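PDB 4OC9: putative O-acetylhomoserine (Thiol)-lyase from Campylobacter jejuni, which probably acts as a pyridoxal phosphate-dependent O-acetylhomoserine aminocarboxypropyltransferase of the trans-sulfuration family, joining O-acetylhomoserine to a thiol or sulfide. Local coordinates for residues A86-A91 with V199-L204; T146-F151 with V177-N182; T186-Q191 with E287-R292. All blocks are in the same frame, centred on the assembly; numbering follows the deposited sequence.

Overall arrangement
From the N terminus, 86-91 opens contact 1, whose partner segment 199-204 arrives after a loop of 107 residues. Inside that loop the chain runs through 146-151, crosses over by helix 164-174 and returns as 177-182, so contact 2 opens and closes within contact 1. The strand then leads into 186-191, the start of contact 3, before contact 1 closes at 199-204; contact 3 closes later, at 287-292, and therefore crosses contact 1 and follows contact 2. Contacts 1 and 2 build neighbouring strands and one covering helix of the seven-stranded sheet. Contact 3 ties the loop between strands 177-181 and 199-203 to the long helix 276-309.

Contact 1 of 3, residues A86-A91 with V199-L204; sequences AACFYA and VIVHSL
His202 meets Ala87 with its backbone, His202 O lying 4.2 Å from Ala87 CB, while His202 CB points away from the helix and the imidazole NE2 is hydrogen-bonded to Glu73. The phenol ring of Tyr90 leads off from the strand; Phe89 CD2 sits at its edge, in plane, and Tyr90 OH is hydrogen-bonded to Ala272 N. Between these two rings the contact belongs to small apolar groups. Val201 points at the helix and spreads its two methyls over it. Val201 CG1, anti to its own carbonyl carbon (chi1 -70°), fits between successive turns, 3.9 Å from Ala91 CB and 3.8 Å from Ala87 O, an oxygen already taken by the N-H of Ala91. The other methyl, Val201 CG2, approaches Cys88 SG at 4.1 Å. Small Ala87 and Ala91 face the strand, and the axes of the two short segments approach to 8.0 Å, running nearly antiparallel at 156°. Next along the strand, Ser203 OG hydrogen-bonds a phosphate oxygen of the pyridoxyl-lysine at position 206, so the strand leads straight into the cofactor site. In this type I fold of PLP enzymes, helix 84-93 packs along strand 199-203 on one face of the large sheet, Ala91 also touching Ile179 of strand 177-181 and Leu219 of strand 217-221, with helix 257-270 beside it, against Phe89 and Tyr90.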
loop_
_atom_site.group_PDB
_atom_site.type_symbol
_atom_site.label_atom_id
_atom_site.label_comp_id
_atom_site.label_asym_id
_atom_site.label_seq_id
_atom_site.Cartn_x
_atom_site.Cartn_y
_atom_site.Cartn_z
ATOM N N ALA D 86 3.028 -2.990 21.825
ATOM C CA ALA D 86 2.881 -4.427 21.714
ATOM C C ALA D 86 4.213 -5.096 21.964
ATOM O O ALA D 86 4.268 -6.147 22.598
ATOM C CB ALA D 86 2.350 -4.821 20.350
ATOM N N ALA D 87 5.293 -4.500 21.472
ATOM C CA ALA D 87 6.639 -5.040 21.683
ATOM C C ALA D 87 6.989 -5.034 23.187
ATOM O O ALA D 87 7.566 -6.002 23.698
ATOM C CB ALA D 87 7.668 -4.235 20.900
ATOM N N CYS D 88 6.703 -3.930 23.882
ATOM C CA CYS D 88 6.989 -3.832 25.331
ATOM C C CYS D 88 6.144 -4.886 26.084
ATOM O O CYS D 88 6.666 -5.649 26.881
ATOM C CB CYS D 88 6.740 -2.428 25.862
ATOM S SG CYS D 88 7.840 -1.143 25.218
ATOM N N PHE D 89 4.857 -4.964 25.744
ATOM C CA PHE D 89 3.922 -5.928 26.339
ATOM C C PHE D 89 4.411 -7.375 26.134
ATOM O O PHE D 89 4.561 -8.130 27.094
ATOM C CB PHE D 89 2.520 -5.643 25.827
ATOM C CG PHE D 89 1.542 -6.710 26.121
ATOM C CD1 PHE D 89 1.288 -7.096 27.410
ATOM C CD2 PHE D 89 0.763 -7.239 25.090
ATOM C CE1 PHE D 89 0.338 -8.075 27.679
ATOM C CE2 PHE D 89 -0.194 -8.188 25.334
ATOM C CZ PHE D 89 -0.413 -8.618 26.644
ATOM N N TYR D 90 4.651 -7.747 24.886
ATOM C CA TYR D 90 5.151 -9.080 24.533
ATOM C C TYR D 90 6.463 -9.438 25.218
ATOM O O TYR D 90 6.644 -10.575 25.625
ATOM C CB TYR D 90 5.270 -9.184 23.005
ATOM C CG TYR D 90 3.985 -9.562 22.302
ATOM C CD1 TYR D 90 2.751 -9.129 22.776
ATOM C CD2 TYR D 90 4.016 -10.188 21.064
ATOM C CE1 TYR D 90 1.581 -9.463 22.134
ATOM C CE2 TYR D 90 2.849 -10.499 20.392
ATOM C CZ TYR D 90 1.636 -10.126 20.928
ATOM O OH TYR D 90 0.466 -10.419 20.267
ATOM N N ALA D 91 7.360 -8.474 25.367
ATOM C CA ALA D 91 8.652 -8.738 26.015
ATOM C C ALA D 91 8.477 -9.062 27.512
ATOM O O ALA D 91 9.077 -10.009 28.027
ATOM C CB ALA D 91 9.598 -7.590 25.836
ATOM N N VAL D 199 17.580 -8.287 26.035
ATOM C CA VAL D 199 16.520 -8.007 25.093
ATOM C C VAL D 199 16.331 -6.521 24.827
ATOM O O VAL D 199 16.273 -5.719 25.727
ATOM C CB VAL D 199 15.166 -8.564 25.605
ATOM C CG1 VAL D 199 14.008 -8.180 24.690
ATOM C CG2 VAL D 199 15.240 -10.072 25.732
ATOM N N ILE D 200 16.233 -6.178 23.550
ATOM C CA ILE D 200 16.017 -4.802 23.123
ATOM C C ILE D 200 14.645 -4.626 22.478
ATOM O O ILE D 200 14.224 -5.459 21.661
ATOM C CB ILE D 200 17.055 -4.358 22.093
ATOM C CG1 ILE D 200 18.397 -4.119 22.768
ATOM C CG2 ILE D 200 16.622 -3.059 21.446
ATOM C CD1 ILE D 200 19.512 -3.795 21.812
ATOM N N VAL D 201 13.922 -3.599 22.899
ATOM C CA VAL D 201 12.627 -3.311 22.280
ATOM C C VAL D 201 12.715 -1.962 21.580
ATOM O O VAL D 201 13.475 -1.074 21.985
ATOM C CB VAL D 201 11.420 -3.325 23.212
ATOM C CG1 VAL D 201 11.122 -4.729 23.660
ATOM C CG2 VAL D 201 11.613 -2.368 24.385
ATOM N N HIS D 202 11.998 -1.846 20.481
ATOM C CA HIS D 202 11.970 -0.606 19.722
ATOM C C HIS D 202 10.599 -0.262 19.253
ATOM O O HIS D 202 9.789 -1.139 18.925
ATOM C CB HIS D 202 12.720 -0.687 18.395
ATOM C CG HIS D 202 14.210 -0.645 18.497
ATOM N ND1 HIS D 202 14.902 0.542 18.591
ATOM C CD2 HIS D 202 15.142 -1.620 18.370
ATOM C CE1 HIS D 202 16.193 0.285 18.622
ATOM N NE2 HIS D 202 16.367 -1.020 18.502
ATOM N N SER D 203 10.318 1.024 19.287
ATOM C CA SER D 203 9.069 1.489 18.745
ATOM C C SER D 203 9.566 1.901 17.376
ATOM O O SER D 203 10.203 2.928 17.238
ATOM C CB SER D 203 8.455 2.693 19.427
ATOM O OG SER D 203 7.390 3.133 18.573
ATOM N N LEU D 204 9.344 1.059 16.383
ATOM C CA LEU D 204 9.762 1.328 14.987
ATOM C C LEU D 204 8.988 2.513 14.394
ATOM O O LEU D 204 9.405 3.162 13.452
ATOM C CB LEU D 204 9.517 0.104 14.134
ATOM C CG LEU D 204 10.206 -1.182 14.584
ATOM C CD1 LEU D 204 9.871 -2.303 13.605
ATOM C CD2 LEU D 204 11.708 -0.992 14.663
#

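Contact 2 of 3, residues T146-F151 with V177-N182; sequences TKAIFF and VSICDN
Strands 146-151 and 177-181 run parallel, with the axes of the short segments 4.7 Å apart and crossing at -26°, stitched by four backbone hydrogen bonds: Ile149 N to Val177 O, Ile179 N to Ile149 O (2.8 Å), Phe151 N to Ile179 O and Asp181 N to Phe151 O. They are the two strands of a beta-alpha-beta unit in the central sheet, and helix 164-174 makes the connection, covering the face that carries Ile149 and Phe151. On the face toward helix 84-93, Ile179 lies between two neighbours. Ile179 CG2, anti to the backbone N, presses on Phe150 CD2 at 3.5 Å, while Ile179 CD1 reaches back to Ala148 CB at 4.0 Å. Further along, Phe150 CZ touches Asp181 CB at 4.0 Å, the ring and carboxylate planes being almost perpendicular (85°). The carboxylate itself turns to Thr183, with OD1 bonded to its OG1. On the other face, chi1 of 67° puts Phe151 CG between the backbone N and the carbonyl carbon, so that one face of the ring meets Cys180. Cys180 CB stands off-centre over the ring, and Cys180 SG comes in obliquely, 3.8 Å from Phe151 CE2.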
loop_
_atom_site.group_PDB
_atom_site.type_symbol
_atom_site.label_atom_id
_atom_site.label_comp_id
_atom_site.label_asym_id
_atom_site.label_seq_id
_atom_site.Cartn_x
_atom_site.Cartn_y
_atom_site.Cartn_z
ATOM N N THR D 146 10.967 -11.667 40.543
ATOM C CA THR D 146 11.261 -10.591 39.618
ATOM C C THR D 146 11.746 -11.242 38.335
ATOM O O THR D 146 12.816 -11.873 38.299
ATOM C CB THR D 146 12.331 -9.640 40.169
ATOM O OG1 THR D 146 11.878 -9.061 41.401
ATOM C CG2 THR D 146 12.616 -8.520 39.145
ATOM N N LYS D 147 10.989 -11.057 37.261
ATOM C CA LYS D 147 11.356 -11.671 35.965
ATOM C C LYS D 147 11.993 -10.764 34.897
ATOM O O LYS D 147 12.501 -11.256 33.887
ATOM C CB LYS D 147 10.106 -12.280 35.364
ATOM C CG LYS D 147 9.377 -13.192 36.314
ATOM C CD LYS D 147 10.270 -14.280 36.872
ATOM C CE LYS D 147 9.435 -15.266 37.666
ATOM N NZ LYS D 147 10.334 -16.235 38.321
ATOM N N ALA D 148 11.938 -9.448 35.102
ATOM C CA ALA D 148 12.519 -8.529 34.131
ATOM C C ALA D 148 12.860 -7.171 34.738
ATOM O O ALA D 148 12.245 -6.728 35.719
ATOM C CB ALA D 148 11.582 -8.344 32.949
ATOM N N ILE D 149 13.881 -6.558 34.154
ATOM C CA ILE D 149 14.390 -5.234 34.540
ATOM C C ILE D 149 14.251 -4.395 33.259
ATOM O O ILE D 149 14.960 -4.642 32.273
ATOM C CB ILE D 149 15.820 -5.298 35.036
ATOM C CG1 ILE D 149 15.864 -6.124 36.342
ATOM C CG2 ILE D 149 16.312 -3.894 35.282
ATOM C CD1 ILE D 149 17.247 -6.373 36.907
ATOM N N PHE D 150 13.302 -3.450 33.288
ATOM C CA PHE D 150 12.994 -2.623 32.145
ATOM C C PHE D 150 13.392 -1.183 32.267
ATOM O O PHE D 150 13.125 -0.551 33.284
ATOM C CB PHE D 150 11.489 -2.661 31.908
ATOM C CG PHE D 150 11.060 -1.985 30.634
ATOM C CD1 PHE D 150 10.803 -0.626 30.602
ATOM C CD2 PHE D 150 10.903 -2.720 29.469
ATOM C CE1 PHE D 150 10.433 -0.008 29.429
ATOM C CE2 PHE D 150 10.527 -2.098 28.291
ATOM C CZ PHE D 150 10.299 -0.740 28.274
ATOM N N PHE D 151 14.019 -0.673 31.209
ATOM C CA PHE D 151 14.461 0.712 31.184
ATOM C C PHE D 151 14.701 1.181 29.755
ATOM O O PHE D 151 14.724 0.375 28.813
ATOM C CB PHE D 151 15.773 0.867 31.938
ATOM C CG PHE D 151 16.923 0.176 31.281
ATOM C CD1 PHE D 151 17.139 -1.163 31.478
ATOM C CD2 PHE D 151 17.816 0.876 30.516
ATOM C CE1 PHE D 151 18.228 -1.795 30.906
ATOM C CE2 PHE D 151 18.908 0.251 29.928
ATOM C CZ PHE D 151 19.110 -1.094 30.118
ATOM N N VAL D 177 16.598 -11.322 33.245
ATOM C CA VAL D 177 16.630 -10.803 31.876
ATOM C C VAL D 177 16.428 -9.308 31.886
ATOM O O VAL D 177 15.498 -8.810 32.552
ATOM C CB VAL D 177 15.503 -11.396 31.023
ATOM C CG1 VAL D 177 15.424 -10.687 29.680
ATOM C CG2 VAL D 177 15.679 -12.900 30.846
ATOM N N SER D 178 17.339 -8.587 31.228
ATOM C CA SER D 178 17.253 -7.133 31.148
ATOM C C SER D 178 16.671 -6.740 29.794
ATOM O O SER D 178 17.084 -7.267 28.750
ATOM C CB SER D 178 18.623 -6.482 31.283
ATOM O OG SER D 178 19.486 -6.864 30.215
ATOM N N ILE D 179 15.715 -5.812 29.832
ATOM C CA ILE D 179 15.041 -5.290 28.637
ATOM C C ILE D 179 15.317 -3.802 28.444
ATOM O O ILE D 179 14.991 -2.988 29.321
ATOM C CB ILE D 179 13.507 -5.382 28.736
ATOM C CG1 ILE D 179 13.058 -6.823 28.903
ATOM C CG2 ILE D 179 12.894 -4.808 27.465
ATOM C CD1 ILE D 179 11.572 -6.971 29.191
ATOM N N CYS D 180 15.923 -3.439 27.312
ATOM C CA CYS D 180 16.220 -2.054 27.010
ATOM C C CYS D 180 15.428 -1.537 25.811
ATOM O O CYS D 180 15.538 -2.076 24.739
ATOM C CB CYS D 180 17.714 -1.874 26.703
ATOM S SG CYS D 180 18.201 -0.175 26.260
ATOM N N ASP D 181 14.696 -0.449 26.009
ATOM C CA ASP D 181 13.933 0.209 24.974
ATOM C C ASP D 181 14.926 1.213 24.383
ATOM O O ASP D 181 15.239 2.248 24.985
ATOM C CB ASP D 181 12.700 0.859 25.574
ATOM C CG ASP D 181 11.838 1.572 24.552
ATOM O OD1 ASP D 181 12.384 2.164 23.582
ATOM O OD2 ASP D 181 10.605 1.578 24.748
ATOM N N ASN D 182 15.423 0.908 23.185
ATOM C CA ASN D 182 16.445 1.757 22.519
ATOM C C ASN D 182 15.851 2.601 21.393
ATOM O O ASN D 182 16.562 3.023 20.473
ATOM C CB ASN D 182 17.513 0.809 21.944
ATOM C CG ASN D 182 18.815 1.493 21.631
ATOM O OD1 ASN D 182 19.224 2.368 22.354
ATOM N ND2 ASN D 182 19.516 1.039 20.595
#

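Contact 3 of 3, residues T186-Q191 with E287-R292; sequences TPFLLQ and ETLAVR
Phe188 and Leu289 are brought together by their torsions: chi1 of -65° turns the Phe188 ring away from its own carbonyl carbon and toward Leu289 and Ala290, and chi1 of 179° extends Leu289 toward the ring, CG anti to the backbone N. Leu289 CD2 then comes to the edge of the ring, near its plane, 3.8 Å from Phe188 CD2. Ala290 takes a face instead: its CB stands 3.6 Å above the plane of the Phe188 ring, displaced toward the rim and nearest to Phe188 CE1, a CH-pi contact. The ring is thus held by consecutive helix residues from two directions. Leu289 CD2 also reaches Thr186 CB at 4.1 Å and lies beside Pro187 CD. Thr186 opens an ST turn, its OG1 accepting from Phe188 N at 3.1 Å, a bent bond within the loop. This loop follows strand 177-181 of the cofactor domain, and its partner is the long helix 276-309 that, as in other enzymes of this family, leads on to the C-terminal domain. The helix is kinked here, the N atoms of Ala290 and Val291 lacking bonds to the preceding turn. Arg292 NE gives a nearly straight bond of 2.8 Å to Thr288 OG1, which lies in the guanidinium plane, and Arg292 NH1 binds Tyr207 O. Glu287, turned from the loop, forms a salt bridge with Lys373 of the third subunit.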
loop_
_atom_site.group_PDB
_atom_site.type_symbol
_atom_site.label_atom_id
_atom_site.label_comp_id
_atom_site.label_asym_id
_atom_site.label_seq_id
_atom_site.Cartn_x
_atom_site.Cartn_y
_atom_site.Cartn_z
ATOM N N THR D 186 18.348 4.816 18.874
ATOM C CA THR D 186 18.375 4.039 17.621
ATOM C C THR D 186 19.634 3.157 17.672
ATOM O O THR D 186 20.585 3.432 18.387
ATOM C CB THR D 186 18.454 4.847 16.304
ATOM O OG1 THR D 186 19.787 5.327 16.094
ATOM C CG2 THR D 186 17.452 5.956 16.281
ATOM N N PRO D 187 19.643 2.078 16.890
ATOM C CA PRO D 187 20.826 1.225 16.916
ATOM C C PRO D 187 22.067 1.913 16.366
ATOM O O PRO D 187 23.161 1.400 16.587
ATOM C CB PRO D 187 20.449 0.068 15.984
ATOM C CG PRO D 187 18.958 0.090 15.907
ATOM C CD PRO D 187 18.600 1.542 15.995
ATOM N N PHE D 188 21.898 3.029 15.664
ATOM C CA PHE D 188 23.044 3.727 15.105
ATOM C C PHE D 188 23.769 4.647 16.044
ATOM O O PHE D 188 24.880 5.052 15.737
ATOM C CB PHE D 188 22.683 4.462 13.815
ATOM C CG PHE D 188 22.292 3.542 12.720
ATOM C CD1 PHE D 188 23.243 3.040 11.876
ATOM C CD2 PHE D 188 20.963 3.158 12.566
ATOM C CE1 PHE D 188 22.883 2.167 10.880
ATOM C CE2 PHE D 188 20.589 2.296 11.565
ATOM C CZ PHE D 188 21.557 1.801 10.716
ATOM N N LEU D 189 23.174 4.995 17.168
ATOM C CA LEU D 189 23.875 5.858 18.114
ATOM C C LEU D 189 24.279 5.110 19.359
ATOM O O LEU D 189 25.180 5.516 20.057
ATOM C CB LEU D 189 23.009 7.055 18.488
ATOM C CG LEU D 189 22.567 7.884 17.257
ATOM C CD1 LEU D 189 21.761 9.095 17.702
ATOM C CD2 LEU D 189 23.775 8.335 16.449
ATOM N N LEU D 190 23.625 3.981 19.613
ATOM C CA LEU D 190 23.891 3.187 20.780
ATOM C C LEU D 190 23.542 1.721 20.572
ATOM O O LEU D 190 22.482 1.396 20.025
ATOM C CB LEU D 190 23.078 3.753 21.947
ATOM C CG LEU D 190 23.253 3.053 23.284
ATOM C CD1 LEU D 190 24.703 3.138 23.718
ATOM C CD2 LEU D 190 22.396 3.724 24.315
ATOM N N GLN D 191 24.401 0.833 21.065
ATOM C CA GLN D 191 24.188 -0.604 20.913
ATOM C C GLN D 191 24.095 -1.272 22.278
ATOM O O GLN D 191 25.072 -1.779 22.784
ATOM C CB GLN D 191 25.348 -1.224 20.140
ATOM C CG GLN D 191 25.696 -0.596 18.793
ATOM C CD GLN D 191 26.480 0.740 18.870
ATOM O OE1 GLN D 191 27.262 1.000 19.806
ATOM N NE2 GLN D 191 26.291 1.573 17.844
ATOM N N GLU D 287 16.657 1.523 5.980
ATOM C CA GLU D 287 17.722 1.792 4.999
ATOM C C GLU D 287 18.369 3.167 5.113
ATOM O O GLU D 287 19.555 3.306 4.923
ATOM C CB GLU D 287 17.231 1.649 3.536
ATOM C CG GLU D 287 16.857 0.237 3.042
ATOM C CD GLU D 287 16.685 0.185 1.524
ATOM O OE1 GLU D 287 16.611 1.267 0.903
ATOM O OE2 GLU D 287 16.581 -0.934 0.933
ATOM N N THR D 288 17.568 4.175 5.407
ATOM C CA THR D 288 18.053 5.539 5.504
ATOM C C THR D 288 18.242 6.111 6.886
ATOM O O THR D 288 18.585 7.269 7.033
ATOM C CB THR D 288 17.009 6.475 4.836
ATOM O OG1 THR D 288 15.762 6.358 5.516
ATOM C CG2 THR D 288 16.779 6.132 3.324
ATOM N N LEU D 289 17.956 5.329 7.906
ATOM C CA LEU D 289 18.072 5.814 9.266
ATOM C C LEU D 289 19.446 6.361 9.610
ATOM O O LEU D 289 19.557 7.371 10.303
ATOM C CB LEU D 289 17.667 4.702 10.243
ATOM C CG LEU D 289 17.739 5.017 11.722
ATOM C CD1 LEU D 289 16.958 6.262 12.094
ATOM C CD2 LEU D 289 17.225 3.841 12.524
ATOM N N ALA D 290 20.497 5.716 9.128
ATOM C CA ALA D 290 21.843 6.181 9.448
ATOM C C ALA D 290 22.083 7.612 9.016
ATOM O O ALA D 290 22.655 8.406 9.770
ATOM C CB ALA D 290 22.894 5.271 8.854
ATOM N N VAL D 291 21.674 7.961 7.812
ATOM C CA VAL D 291 21.884 9.342 7.365
ATOM C C VAL D 291 20.910 10.292 8.087
ATOM O O VAL D 291 21.298 11.363 8.558
ATOM C CB VAL D 291 21.810 9.521 5.834
ATOM C CG1 VAL D 291 22.892 8.696 5.157
ATOM C CG2 VAL D 291 20.465 9.136 5.284
ATOM N N ARG D 292 19.659 9.890 8.209
ATOM C CA ARG D 292 18.669 10.716 8.886
ATOM C C ARG D 292 18.956 11.041 10.351
ATOM O O ARG D 292 18.862 12.202 10.740
ATOM C CB ARG D 292 17.273 10.084 8.819
ATOM C CG ARG D 292 16.739 10.024 7.418
ATOM C CD ARG D 292 15.328 9.455 7.300
ATOM N NE ARG D 292 15.197 8.066 7.689
ATOM C CZ ARG D 292 14.829 7.628 8.888
ATOM N NH1 ARG D 292 14.544 8.460 9.879
ATOM N NH2 ARG D 292 14.734 6.328 9.099
#